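PDB 2XRH: protein HP0721 from Helicobacter pylori, which is a secreted protein of unknown function, represented here by a truncated, all-helical DUF1104 region that holds a bound nicotinic acid. Local coordinates for residues F53-Q56 with L57-A61; S12-D16 with E17-K21; K63-D66 with K67-V70; K44-E47 with D48-K51; E82-K86 with G87-D91. One frame throughout, in Å; residues are numbered along the deposited sequence. Where two conformers were deposited one is given.

Overall arrangement
All five contacts are local and lie in series along one helical chain, so none nests or crosses. From the N terminus, contact 2 (12-21) opens helix 16-21. Contact 4 (44-51) starts helix 47-65 after the bend that follows helix 31-44. Contact 1 (53-61) is the middle of that helix, and contact 3 (63-70) turns out of its end toward helix 70-86. Contact 5 (82-91) closes helix 70-86. Contact 1 is the meeting place: F53 touches D16 of contact 2 and M45 of contact 4, while Y60 packs on A20 and K21. K21 O of contact 2 probably accepts a hydrogen bond from N64 ND2 of contact 3. Contacts 1 and 5 lie on opposite sides of the chain's centre.

Contact 1: residues F53-Q56 with L57-A61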
loop_
_atom_site.group_PDB
_atom_site.type_symbol
_atom_site.label_atom_id
_atom_site.label_comp_id
_atom_site.label_asym_id
_atom_site.label_seq_id
_atom_site.Cartn_x
_atom_site.Cartn_y
_atom_site.Cartn_z
ATOM N N PHE A 53 18.494 0.685 13.060
ATOM C CA PHE A 53 17.241 0.707 13.777
ATOM C C PHE A 53 16.087 0.794 12.774
ATOM O O PHE A 53 15.072 0.080 12.881
ATOM C CB PHE A 53 17.225 1.872 14.774
ATOM C CG PHE A 53 16.000 1.929 15.644
ATOM C CD1 PHE A 53 15.691 0.866 16.490
ATOM C CD2 PHE A 53 15.174 3.045 15.626
ATOM C CE1 PHE A 53 14.579 0.923 17.300
ATOM C CE2 PHE A 53 14.063 3.106 16.468
ATOM C CZ PHE A 53 13.781 2.036 17.298
ATOM N N HIS A 54 16.236 1.650 11.788
ATOM C CA HIS A 54 15.226 1.803 10.735
ATOM C C HIS A 54 15.031 0.497 9.995
ATOM O O HIS A 54 13.902 0.117 9.699
ATOM C CB HIS A 54 15.631 2.913 9.778
ATOM C CG HIS A 54 14.477 3.618 9.162
ATOM N ND1 HIS A 54 14.534 4.939 8.778
ATOM C CD2 HIS A 54 13.208 3.204 8.919
ATOM C CE1 HIS A 54 13.363 5.294 8.274
ATOM N NE2 HIS A 54 12.540 4.263 8.349
ATOM N N LYS A 55 16.126 -0.226 9.716
ATOM C CA LYS A 55 16.020 -1.533 9.084
ATOM C C LYS A 55 15.217 -2.497 9.938
ATOM O O LYS A 55 14.374 -3.260 9.416
ATOM C CB LYS A 55 17.413 -2.106 8.792
ATOM C CG LYS A 55 17.451 -3.434 8.032
ATOM C CD LYS A 55 18.929 -3.864 7.869
ATOM C CE LYS A 55 19.156 -5.088 7.001
ATOM N NZ LYS A 55 20.536 -5.600 7.201
ATOM N N GLN A 56 15.463 -2.494 11.225
ATOM C CA GLN A 56 14.700 -3.335 12.145
ATOM C C GLN A 56 13.231 -2.975 12.152
ATOM O O GLN A 56 12.358 -3.854 12.135
ATOM C CB GLN A 56 15.263 -3.274 13.561
ATOM C CG GLN A 56 16.643 -3.838 13.681
ATOM C CD GLN A 56 16.674 -5.270 13.202
ATOM O OE1 GLN A 56 15.949 -6.104 13.732
ATOM N NE2 GLN A 56 17.467 -5.554 12.152
ATOM N N LEU A 57 12.940 -1.686 12.098
ATOM C CA LEU A 57 11.537 -1.246 12.089
ATOM C C LEU A 57 10.864 -1.800 10.833
ATOM O O LEU A 57 9.734 -2.335 10.887
ATOM C CB LEU A 57 11.410 0.274 12.111
ATOM C CG LEU A 57 11.676 1.006 13.399
ATOM C CD1 LEU A 57 11.742 2.501 13.081
ATOM C CD2 LEU A 57 10.618 0.699 14.404
ATOM N N HIS A 58 11.555 -1.698 9.696
ATOM C CA HIS A 58 10.998 -2.225 8.455
ATOM C C HIS A 58 10.816 -3.748 8.517
ATOM O O HIS A 58 9.788 -4.286 8.093
ATOM C CB HIS A 58 11.904 -1.871 7.261
ATOM C CG HIS A 58 11.886 -0.412 6.856
ATOM N ND1 HIS A 58 10.747 0.365 6.862
ATOM C CD2 HIS A 58 12.889 0.410 6.435
ATOM C CE1 HIS A 58 11.034 1.596 6.474
ATOM N NE2 HIS A 58 12.330 1.653 6.202
ATOM N N GLU A 59 11.834 -4.451 9.013
ATOM C CA GLU A 59 11.774 -5.910 9.106
ATOM C C GLU A 59 10.651 -6.366 9.997
ATOM O O GLU A 59 9.913 -7.289 9.659
ATOM C CB GLU A 59 13.100 -6.492 9.551
ATOM C CG GLU A 59 14.147 -6.260 8.486
ATOM C CD GLU A 59 15.471 -6.906 8.792
ATOM O OE1 GLU A 59 15.653 -7.395 9.921
ATOM O OE2 GLU A 59 16.333 -6.924 7.886
ATOM N N TYR A 60 10.504 -5.743 11.151
ATOM C CA TYR A 60 9.416 -6.117 12.048
ATOM C C TYR A 60 8.039 -5.731 11.487
ATOM O O TYR A 60 7.093 -6.508 11.622
ATOM C CB TYR A 60 9.627 -5.555 13.477
ATOM C CG TYR A 60 10.601 -6.392 14.246
ATOM C CD1 TYR A 60 10.277 -7.661 14.662
ATOM C CD2 TYR A 60 11.894 -5.956 14.443
ATOM C CE1 TYR A 60 11.186 -8.442 15.293
ATOM C CE2 TYR A 60 12.814 -6.713 15.097
ATOM C CZ TYR A 60 12.460 -7.969 15.507
ATOM O OH TYR A 60 13.342 -8.797 16.116
ATOM N N ALA A 61 7.915 -4.561 10.893
ATOM C CA ALA A 61 6.633 -4.177 10.312
ATOM C C ALA A 61 6.269 -5.239 9.268
ATOM O O ALA A 61 5.121 -5.642 9.171
ATOM C CB ALA A 61 6.679 -2.788 9.682
#
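F53 and L57 meet on the buried face of helix 47-65, one turn apart. F53 carries its ring anti to the backbone N (chi1 -176°), and L57 lays CG over one face of it, with CE2 of F53 4.2 Å from CD1 of L57. Flat and branched apolar groups suit this place, since both also pack on M42 of helix 31-44. The backbone is regularly helical: Y60 N donates to Q56 O at 2.8 Å, and that same O lies at the edge of the Y60 ring, 3.2 Å from CD2.

K55, Q56 and E59 form the looser part. Q56 bends at chi2 and runs alongside Y60, its OE1 3.5 Å from CE2 of the ring, amide and ring planes 74° apart. K55 stays extended beside E59, whose OE2 lies 4.5 Å from K55 NZ, beyond salt-bridge range, so the attraction is at most diffuse.

H54 and H58 are close but partly exposed, offset so that the rings barely overlap, their planes 28° apart; CD2 of H54 sits over one face of H58, 3.2 Å from its NE2. H54 ND1 pairs with R50 NH1, H58 ND1 with L98 O. An arginine partner makes H54 ND1 an acceptor, and a carbonyl partner makes H58 ND1 a donor, so the two rings probably favour different tautomers, and charging both together would probably be unfavourable.

Contact 2: residues S12-D16 with E17-K21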
loop_
_atom_site.group_PDB
_atom_site.type_symbol
_atom_site.label_atom_id
_atom_site.label_comp_id
_atom_site.label_asym_id
_atom_site.label_seq_id
_atom_site.Cartn_x
_atom_site.Cartn_y
_atom_site.Cartn_z
ATOM N N SER A 12 7.710 6.020 26.597
ATOM C CA SER A 12 8.970 6.599 27.100
ATOM C C SER A 12 9.850 5.589 27.889
ATOM O O SER A 12 11.063 5.777 27.996
ATOM C CB SER A 12 8.672 7.838 27.956
ATOM O OG SER A 12 7.846 7.476 29.038
ATOM N N LYS A 13 9.257 4.539 28.441
ATOM C CA LYS A 13 10.019 3.533 29.197
ATOM C C LYS A 13 10.307 2.252 28.411
ATOM O O LYS A 13 10.934 1.321 28.916
ATOM C CB LYS A 13 9.292 3.199 30.506
ATOM C CG LYS A 13 9.177 4.367 31.493
ATOM C CD LYS A 13 10.565 4.848 31.996
ATOM C CE LYS A 13 10.457 6.009 33.015
ATOM N NZ LYS A 13 10.350 5.509 34.438
ATOM N N THR A 14 9.837 2.194 27.165
ATOM C CA THR A 14 9.996 0.999 26.337
ATOM C C THR A 14 11.385 1.006 25.719
ATOM O O THR A 14 11.831 2.039 25.231
ATOM C CB THR A 14 8.894 0.987 25.229
ATOM O OG1 THR A 14 7.617 1.098 25.875
ATOM C CG2 THR A 14 8.915 -0.299 24.346
ATOM N N SER A 15 12.039 -0.152 25.685
ATOM C CA SER A 15 13.343 -0.271 25.061
ATOM C C SER A 15 13.264 -0.065 23.558
ATOM O O SER A 15 12.193 -0.257 22.964
ATOM C CB SER A 15 13.949 -1.637 25.356
ATOM O OG SER A 15 13.251 -2.665 24.701
ATOM N N ASP A 16 14.366 0.362 22.944
ATOM C CA ASP A 16 14.444 0.492 21.484
ATOM C C ASP A 16 14.015 -0.823 20.815
ATOM O O ASP A 16 13.284 -0.827 19.811
ATOM C CB ASP A 16 15.868 0.841 21.021
ATOM C CG ASP A 16 16.338 2.220 21.434
ATOM O OD1 ASP A 16 15.566 3.088 21.883
ATOM O OD2 ASP A 16 17.542 2.434 21.271
ATOM N N GLU A 17 14.478 -1.934 21.371
ATOM C CA GLU A 17 14.147 -3.296 20.890
ATOM C C GLU A 17 12.676 -3.506 20.816
ATOM O O GLU A 17 12.145 -3.895 19.760
ATOM C CB GLU A 17 14.744 -4.352 21.818
ATOM C CG GLU A 17 14.420 -5.774 21.413
ATOM C CD GLU A 17 15.173 -6.828 22.234
ATOM O OE1 GLU A 17 16.116 -6.479 22.955
ATOM O OE2 GLU A 17 14.841 -8.017 22.140
ATOM N N ASP A 18 12.016 -3.259 21.943
ATOM C CA ASP A 18 10.588 -3.455 22.024
ATOM C C ASP A 18 9.828 -2.478 21.152
ATOM O O ASP A 18 8.774 -2.839 20.623
ATOM C CB ASP A 18 10.114 -3.414 23.483
ATOM C CG ASP A 18 10.549 -4.633 24.272
ATOM O OD1 ASP A 18 11.040 -5.639 23.674
ATOM O OD2 ASP A 18 10.413 -4.569 25.512
ATOM N N LEU A 19 10.316 -1.253 20.978
ATOM C CA LEU A 19 9.664 -0.328 20.043
ATOM C C LEU A 19 9.757 -0.859 18.616
ATOM O O LEU A 19 8.786 -0.783 17.836
ATOM C CB LEU A 19 10.286 1.065 20.082
ATOM C CG LEU A 19 9.961 1.971 21.270
ATOM C CD1 LEU A 19 10.764 3.273 21.198
ATOM C CD2 LEU A 19 8.475 2.267 21.392
ATOM N N ALA A 20 10.925 -1.374 18.236
ATOM C CA ALA A 20 11.049 -1.987 16.908
ATOM C C ALA A 20 10.109 -3.184 16.723
ATOM O O ALA A 20 9.449 -3.294 15.680
ATOM C CB ALA A 20 12.471 -2.394 16.626
ATOM N N LYS A 21 10.010 -4.052 17.725
ATOM C CA LYS A 21 9.214 -5.281 17.637
ATOM C C LYS A 21 7.709 -5.043 17.479
ATOM O O LYS A 21 7.009 -5.907 16.983
ATOM C CB LYS A 21 9.477 -6.161 18.848
ATOM C CG LYS A 21 10.807 -6.866 18.759
ATOM C CD LYS A 21 11.149 -7.587 20.032
ATOM C CE LYS A 21 12.385 -8.438 19.795
ATOM N NZ LYS A 21 12.769 -9.193 20.990
HETATM O O HOH W 1 10.875 -2.375 27.035
HETATM O O HOH W 2 14.760 -4.840 25.448
#
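S15 OG is gripped from two sides. The backbone N of D18 donates to it at 3.1 Å with an N-H...O angle of 164°, and a water (water 2) bonds to it at 2.8 Å and donates onward to E17 OE1. S15 is the N-cap of helix 16-21. Its chi1 of 69° sets OG between the backbone N and the carbonyl carbon, from where the short side chain can curl back to a first-turn amide, which lacks the i-4 helical bond of later turns. Serine suits the place because its hydroxyl needs so little reach.

A water takes the place of the direct return bond that a capping box would have. Water 1 accepts from S15 N and donates to D18 OD2 at 2.7 Å. Beside it, T14 turns CG2 anti to its own N, which brings this methyl 3.4 Å from D18 CB and 3.9 Å from L19 CD2. T14 and L19 occupy the two positions of a hydrophobic staple, just before the cap and in the first turn. L19 continues inward onto L38 of helix 31-44.

Charge is arranged around this turn. K21 NZ meets E17 OE2 on its anti lone pair at 2.6 Å, a salt bridge one turn up the helix. D16 OD1 instead pairs with R41, which also binds T14 O and so ties the cap to helix 31-44. Three consecutive acids, D16, E17 and D18, thus stand at the amide-rich end of the helix, where its dipole would probably stabilise their negative charge.

Contact 3: residues K63-D66 with K67-V70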
loop_
_atom_site.group_PDB
_atom_site.type_symbol
_atom_site.label_atom_id
_atom_site.label_comp_id
_atom_site.label_asym_id
_atom_site.label_seq_id
_atom_site.Cartn_x
_atom_site.Cartn_y
_atom_site.Cartn_z
ATOM N N LYS A 63 7.238 -8.514 9.004
ATOM C CA LYS A 63 6.902 -9.766 9.658
ATOM C C LYS A 63 5.555 -9.723 10.342
ATOM O O LYS A 63 4.792 -10.692 10.337
ATOM C CB LYS A 63 7.973 -10.095 10.682
ATOM C CG LYS A 63 9.287 -10.448 10.055
ATOM C CD LYS A 63 10.267 -10.954 11.113
ATOM C CE LYS A 63 11.002 -9.815 11.831
ATOM N NZ LYS A 63 12.376 -10.218 12.289
ATOM N N ASN A 64 5.278 -8.579 10.952
ATOM C CA ASN A 64 4.082 -8.413 11.753
ATOM C C ASN A 64 2.837 -8.215 10.936
ATOM O O ASN A 64 1.728 -8.367 11.474
ATOM C CB ASN A 64 4.183 -7.221 12.708
ATOM C CG ASN A 64 5.069 -7.509 13.907
ATOM O OD1 ASN A 64 5.136 -8.639 14.338
ATOM N ND2 ASN A 64 5.699 -6.463 14.487
ATOM N N THR A 65 2.998 -7.887 9.657
ATOM C CA THR A 65 1.834 -7.628 8.794
ATOM C C THR A 65 1.708 -8.556 7.586
ATOM O O THR A 65 0.648 -8.543 6.941
ATOM C CB THR A 65 1.795 -6.141 8.329
ATOM O OG1 THR A 65 2.972 -5.871 7.535
ATOM C CG2 THR A 65 1.700 -5.211 9.529
ATOM N N ASP A 66 2.749 -9.353 7.302
ATOM C CA ASP A 66 2.762 -10.240 6.144
ATOM C C ASP A 66 1.534 -11.125 6.011
ATOM O O ASP A 66 1.088 -11.356 4.891
ATOM C CB ASP A 66 4.012 -11.177 6.161
ATOM C CG ASP A 66 5.195 -10.641 5.432
ATOM O OD1 ASP A 66 5.079 -9.667 4.657
ATOM O OD2 ASP A 66 6.279 -11.229 5.686
ATOM N N LYS A 67 1.027 -11.659 7.122
ATOM C CA LYS A 67 -0.096 -12.634 7.117
ATOM C C LYS A 67 -1.433 -11.983 7.302
ATOM O O LYS A 67 -2.450 -12.678 7.274
ATOM C CB LYS A 67 0.150 -13.683 8.209
ATOM C CG LYS A 67 1.493 -14.407 8.009
ATOM C CD LYS A 67 1.908 -14.727 6.535
ATOM C CE LYS A 67 3.270 -15.498 6.361
ATOM N NZ LYS A 67 4.425 -14.685 6.832
ATOM N N MET A 68 -1.467 -10.663 7.496
ATOM C CA MET A 68 -2.750 -9.968 7.582
ATOM C C MET A 68 -3.392 -10.006 6.204
ATOM O O MET A 68 -2.697 -10.092 5.194
ATOM C CB MET A 68 -2.548 -8.501 7.988
ATOM C CG MET A 68 -2.164 -8.247 9.421
ATOM S SD MET A 68 -1.916 -6.511 9.701
ATOM C CE MET A 68 -3.581 -5.960 9.686
ATOM N N THR A 69 -4.699 -9.893 6.168
ATOM C CA THR A 69 -5.380 -9.673 4.883
ATOM C C THR A 69 -5.154 -8.231 4.439
ATOM O O THR A 69 -4.976 -7.329 5.230
ATOM C CB THR A 69 -6.879 -9.950 4.960
ATOM O OG1 THR A 69 -7.522 -9.008 5.834
ATOM C CG2 THR A 69 -7.200 -11.390 5.402
ATOM N N VAL A 70 -5.192 -8.021 3.125
ATOM C CA VAL A 70 -5.137 -6.681 2.589
ATOM C C VAL A 70 -6.260 -5.813 3.166
ATOM O O VAL A 70 -6.036 -4.655 3.494
ATOM C CB VAL A 70 -5.177 -6.701 1.078
ATOM C CG1 VAL A 70 -5.195 -5.234 0.506
ATOM C CG2 VAL A 70 -3.966 -7.465 0.571
HETATM O O HOH W 3 1.941 -11.236 9.739
#
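M68 N donates to T65 O at 3.0 Å, the bond that closes a type I beta turn over D66 and K67 as the chain leaves helix 47-65. The donor stands well above the carbonyl plane of T65, 60° out of it. A water supplies a further polar link: water 3 donates to K63 O at 3.0 Å and accepts from K67 N at 2.8 Å, bridging a helix carbonyl to an amide already in the turn.

Apolar packing is slight and comes from one pair. The M68 chain descends past T65, its CB 3.4 Å from T65 O, and SD arrives 3.8 Å from the methyl CG2. T65 can offer that methyl because OG1, with chi1 at 63°, lies between its N and carbonyl carbon and is bonded back to A61 O. Threonine therefore serves helix and turn with separate branches.

Charges are more loosely matched. K67, bent at chi2 and chi4, folds over its neighbour so that NZ lies 3.6 Å from D66 CB, yet 4.1 Å from OD2, too far for a salt bridge. The firm partner of D66 is R99, which pairs with OD1 and also reaches T65 OG1.

Beyond the turn the chain runs extended through M68 to T69, whose OG1 caps D72 N at the start of helix 70-86. D66, M68 and V70 make backbone hydrogen bonds to the second subunit, and M68 packs on V70 of that subunit: a type I turn and an N-cap link helix 47-65 to helix 70-86 at a dimer interface.

Contact 4: residues K44-E47 with D48-K51; sequences KMPE and DKRK
E47 OE2 takes two charged donors at once, R50 NH2 and K51 NZ, in a salt-bridge network on the first turn of helix 47-65. P46 is the N-cap of this helix, a place where proline's missing N-H costs nothing, and its O accepts from R50 N at 2.8 Å.

R50 grips the carboxylate side-on: NE donates to E47 OE1 at 2.8 Å while NH2 donates to OE2 at 2.7 Å. Both acceptors lie nearly in the guanidinium plane, but they are met on their syn sides from about 30° off the carboxylate plane, so the two flat groups are twisted by 36°. E47 reaches this fork by bending at chi2 (67°), which turns the carboxylate up along the helix. Two bonds fix the rotation of the guanidinium, and its NH1 is engaged by H54.

Apolar contacts flank the cap. M45 comes over the backbone of R50, its SD 3.8 Å from CA, and P46 CG rests 3.7 Å from K49 CG.

K51 completes the network, its long chain crossing that of E47 at a slant until K51 NZ reaches the anti lone pair of E47 OE2, 2.9 Å away.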
loop_
_atom_site.group_PDB
_atom_site.type_symbol
_atom_site.label_atom_id
_atom_site.label_comp_id
_atom_site.label_asym_id
_atom_site.label_seq_id
_atom_site.Cartn_x
_atom_site.Cartn_y
_atom_site.Cartn_z
ATOM N N LYS A 44 18.697 11.109 18.371
ATOM C CA LYS A 44 19.831 11.011 19.293
ATOM C C LYS A 44 20.917 10.088 18.770
ATOM O O LYS A 44 22.080 10.181 19.169
ATOM C CB LYS A 44 19.364 10.492 20.656
ATOM C CG LYS A 44 18.360 11.389 21.358
ATOM C CD LYS A 44 17.834 10.815 22.716
ATOM C CE LYS A 44 16.854 11.829 23.370
ATOM N NZ LYS A 44 16.191 11.430 24.666
ATOM N N MET A 45 20.546 9.223 17.844
ATOM C CA MET A 45 21.388 8.153 17.403
ATOM C C MET A 45 22.416 8.596 16.351
ATOM O O MET A 45 22.109 9.402 15.450
ATOM C CB MET A 45 20.519 7.134 16.690
ATOM C CG MET A 45 19.597 6.386 17.617
ATOM S SD MET A 45 18.659 5.076 16.772
ATOM C CE MET A 45 17.559 4.606 18.133
ATOM N N PRO A 46 23.632 8.023 16.424
ATOM C CA PRO A 46 24.528 8.149 15.289
ATOM C C PRO A 46 23.875 7.531 14.057
ATOM O O PRO A 46 23.041 6.612 14.164
ATOM C CB PRO A 46 25.788 7.381 15.715
ATOM C CG PRO A 46 25.400 6.512 16.749
ATOM C CD PRO A 46 24.138 7.080 17.411
ATOM N N GLU A 47 24.214 8.039 12.899
ATOM C CA GLU A 47 23.544 7.587 11.682
ATOM C C GLU A 47 23.702 6.089 11.427
ATOM O O GLU A 47 22.753 5.467 10.954
ATOM C CB GLU A 47 23.910 8.477 10.479
ATOM C CG GLU A 47 23.149 8.201 9.219
ATOM C CD GLU A 47 21.669 8.530 9.309
ATOM O OE1 GLU A 47 21.162 9.139 10.317
ATOM O OE2 GLU A 47 20.983 8.131 8.335
ATOM N N ASP A 48 24.844 5.479 11.724
ATOM C CA ASP A 48 24.971 4.018 11.545
ATOM C C ASP A 48 23.930 3.254 12.365
ATOM O O ASP A 48 23.242 2.343 11.853
ATOM C CB ASP A 48 26.430 3.507 11.763
ATOM C CG ASP A 48 27.041 3.820 13.127
ATOM O OD1 ASP A 48 26.483 4.522 13.969
ATOM O OD2 ASP A 48 28.183 3.331 13.335
ATOM N N LYS A 49 23.773 3.653 13.618
ATOM C CA LYS A 49 22.799 3.034 14.504
ATOM C C LYS A 49 21.380 3.355 14.010
ATOM O O LYS A 49 20.500 2.481 14.032
ATOM C CB LYS A 49 22.988 3.483 15.956
ATOM C CG LYS A 49 24.285 2.998 16.650
ATOM C CD LYS A 49 24.594 1.519 16.456
ATOM C CE LYS A 49 25.632 1.350 15.382
ATOM N NZ LYS A 49 25.381 0.230 14.455
ATOM N N ARG A 50 21.146 4.590 13.586
ATOM C CA ARG A 50 19.802 4.995 13.111
ATOM C C ARG A 50 19.390 4.147 11.918
ATOM O O ARG A 50 18.248 3.686 11.853
ATOM C CB ARG A 50 19.685 6.470 12.754
ATOM C CG ARG A 50 18.256 6.918 12.602
ATOM C CD ARG A 50 18.131 8.196 11.843
ATOM N NE ARG A 50 18.598 8.011 10.468
ATOM C CZ ARG A 50 17.926 7.346 9.533
ATOM N NH1 ARG A 50 16.724 6.824 9.792
ATOM N NH2 ARG A 50 18.450 7.205 8.327
ATOM N N LYS A 51 20.324 3.915 11.009
ATOM C CA LYS A 51 20.014 3.113 9.802
ATOM C C LYS A 51 19.712 1.676 10.203
ATOM O O LYS A 51 18.794 1.038 9.644
ATOM C CB LYS A 51 21.144 3.155 8.793
ATOM C CG LYS A 51 21.332 4.518 8.085
ATOM C CD LYS A 51 22.559 4.508 7.168
ATOM C CE LYS A 51 22.858 5.855 6.492
ATOM N NZ LYS A 51 21.669 6.619 5.981
#

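Contact 5: residues E82-K86 with G87-D91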
loop_
_atom_site.group_PDB
_atom_site.type_symbol
_atom_site.label_atom_id
_atom_site.label_comp_id
_atom_site.label_asym_id
_atom_site.label_seq_id
_atom_site.Cartn_x
_atom_site.Cartn_y
_atom_site.Cartn_z
ATOM N N GLU A 82 -4.752 8.948 8.849
ATOM C CA GLU A 82 -5.629 9.949 9.445
ATOM C C GLU A 82 -5.194 10.397 10.812
ATOM O O GLU A 82 -5.216 11.607 11.096
ATOM C CB GLU A 82 -7.041 9.421 9.467
ATOM C CG GLU A 82 -7.652 9.319 8.114
ATOM C CD GLU A 82 -7.606 10.638 7.376
ATOM O OE1 GLU A 82 -8.215 11.578 7.944
ATOM O OE2 GLU A 82 -6.953 10.735 6.266
ATOM N N ALA A 83 -4.779 9.463 11.659
ATOM C CA ALA A 83 -4.271 9.816 12.964
ATOM C C ALA A 83 -3.044 10.712 12.839
ATOM O O ALA A 83 -2.900 11.667 13.573
ATOM C CB ALA A 83 -3.970 8.575 13.815
ATOM N N LEU A 84 -2.125 10.371 11.945
ATOM C CA LEU A 84 -0.935 11.150 11.793
ATOM C C LEU A 84 -1.290 12.569 11.346
ATOM O O LEU A 84 -0.673 13.531 11.827
ATOM C CB LEU A 84 0.002 10.529 10.768
ATOM C CG LEU A 84 0.741 9.307 11.288
ATOM C CD1 LEU A 84 1.438 8.559 10.069
ATOM C CD2 LEU A 84 1.713 9.646 12.374
ATOM N N LYS A 85 -2.239 12.680 10.421
ATOM C CA LYS A 85 -2.721 14.001 9.918
ATOM C C LYS A 85 -3.202 14.834 11.089
ATOM O O LYS A 85 -2.806 16.017 11.260
ATOM C CB LYS A 85 -3.864 13.859 8.923
ATOM C CG LYS A 85 -3.605 13.105 7.640
ATOM C CD LYS A 85 -2.274 13.399 6.995
ATOM C CE LYS A 85 -1.680 12.153 6.275
ATOM N NZ LYS A 85 -0.978 11.220 7.199
ATOM N N LYS A 86 -4.023 14.223 11.917
ATOM C CA LYS A 86 -4.639 14.947 13.046
ATOM C C LYS A 86 -3.672 15.346 14.089
ATOM O O LYS A 86 -3.913 16.327 14.813
ATOM C CB LYS A 86 -5.645 14.091 13.761
ATOM C CG LYS A 86 -6.875 14.002 13.031
ATOM C CD LYS A 86 -8.000 13.609 13.991
ATOM C CE LYS A 86 -9.201 13.390 13.172
ATOM N NZ LYS A 86 -9.042 12.230 12.300
ATOM N N GLY A 87 -2.592 14.593 14.211
ATOM C CA GLY A 87 -1.545 14.904 15.143
ATOM C C GLY A 87 -0.546 15.849 14.542
ATOM O O GLY A 87 0.501 16.050 15.116
ATOM N N ASN A 88 -0.880 16.411 13.373
ATOM C CA ASN A 88 -0.001 17.302 12.605
ATOM C C ASN A 88 1.392 16.752 12.267
ATOM O O ASN A 88 2.370 17.507 12.134
ATOM C CB ASN A 88 0.033 18.691 13.276
ATOM C CG ASN A 88 -1.356 19.299 13.362
ATOM O OD1 ASN A 88 -1.854 19.859 12.388
ATOM N ND2 ASN A 88 -2.015 19.128 14.509
ATOM N N MET A 89 1.457 15.431 12.068
ATOM C CA MET A 89 2.703 14.735 11.745
ATOM C C MET A 89 2.916 14.681 10.236
ATOM O O MET A 89 1.985 14.909 9.462
ATOM C CB MET A 89 2.723 13.310 12.331
ATOM C CG MET A 89 2.452 13.195 13.847
ATOM S SD MET A 89 3.720 13.917 14.909
ATOM C CE MET A 89 5.137 12.875 14.523
ATOM N N GLU A 90 4.143 14.310 9.856
ATOM C CA GLU A 90 4.770 14.454 8.492
ATOM C C GLU A 90 4.303 13.692 7.191
ATOM O O GLU A 90 5.057 13.694 6.217
ATOM C CB GLU A 90 6.287 14.170 8.683
ATOM C CG GLU A 90 7.158 14.109 7.405
ATOM C CD GLU A 90 8.643 14.009 7.698
ATOM O OE1 GLU A 90 9.252 15.046 8.049
ATOM O OE2 GLU A 90 9.211 12.896 7.555
ATOM N N ASP A 91 3.092 13.139 7.114
ATOM C CA ASP A 91 2.711 12.159 6.051
ATOM C C ASP A 91 3.631 10.948 6.011
ATOM O O ASP A 91 4.840 11.098 5.997
ATOM C CB ASP A 91 2.789 12.713 4.615
ATOM C CG ASP A 91 2.243 14.084 4.473
ATOM O OD1 ASP A 91 1.006 14.203 4.326
ATOM O OD2 ASP A 91 3.063 15.031 4.448
#
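L84 O accepts from M89 N at 2.9 Å with a straight N-H...O angle of 160°, and within that loop N88 N donates to K85 O, also at 2.9 Å. The second bond is less direct, its donor standing 60° above the carbonyl plane of K85. G87 N still follows helical spacing and donates to A83 O at 3.0 Å, with a weak extra bond to L84 O. Together these satisfy carbonyls that the end of helix 70-86 would otherwise leave without amide partners.

G87 is the first residue to leave helical angles. N88 then makes the reversal possible by adopting a positive phi of 54°, a conformation that asparagine tolerates better than most residues with a side chain.

Next outward come the charges. K85 is curled so that CE lies 3.9 Å from D91 OD1, but NZ remains 4.6 Å from that oxygen, so any attraction is weak and beyond salt-bridge distance; the bonded partner of NZ is K81 O.

Packing follows the L84-M89 backbone bond. M89 CB sits 3.4 Å from L84 O and 3.8 Å from L84 CD2, and the M89 chain, bent at chi2 and chi3, leads on to T35 and K36 of helix 31-44. L84 also touches T35, a residue of the nicotinic acid pocket, and its own side chain comes within about 4 Å of that ligand. The 6→1 bond from M89 N to L84 O, the 5→2 bond from N88 N to K85 O and the positive-phi residue between are the marks of a Schellman motif, here ending a helix beside the ligand site.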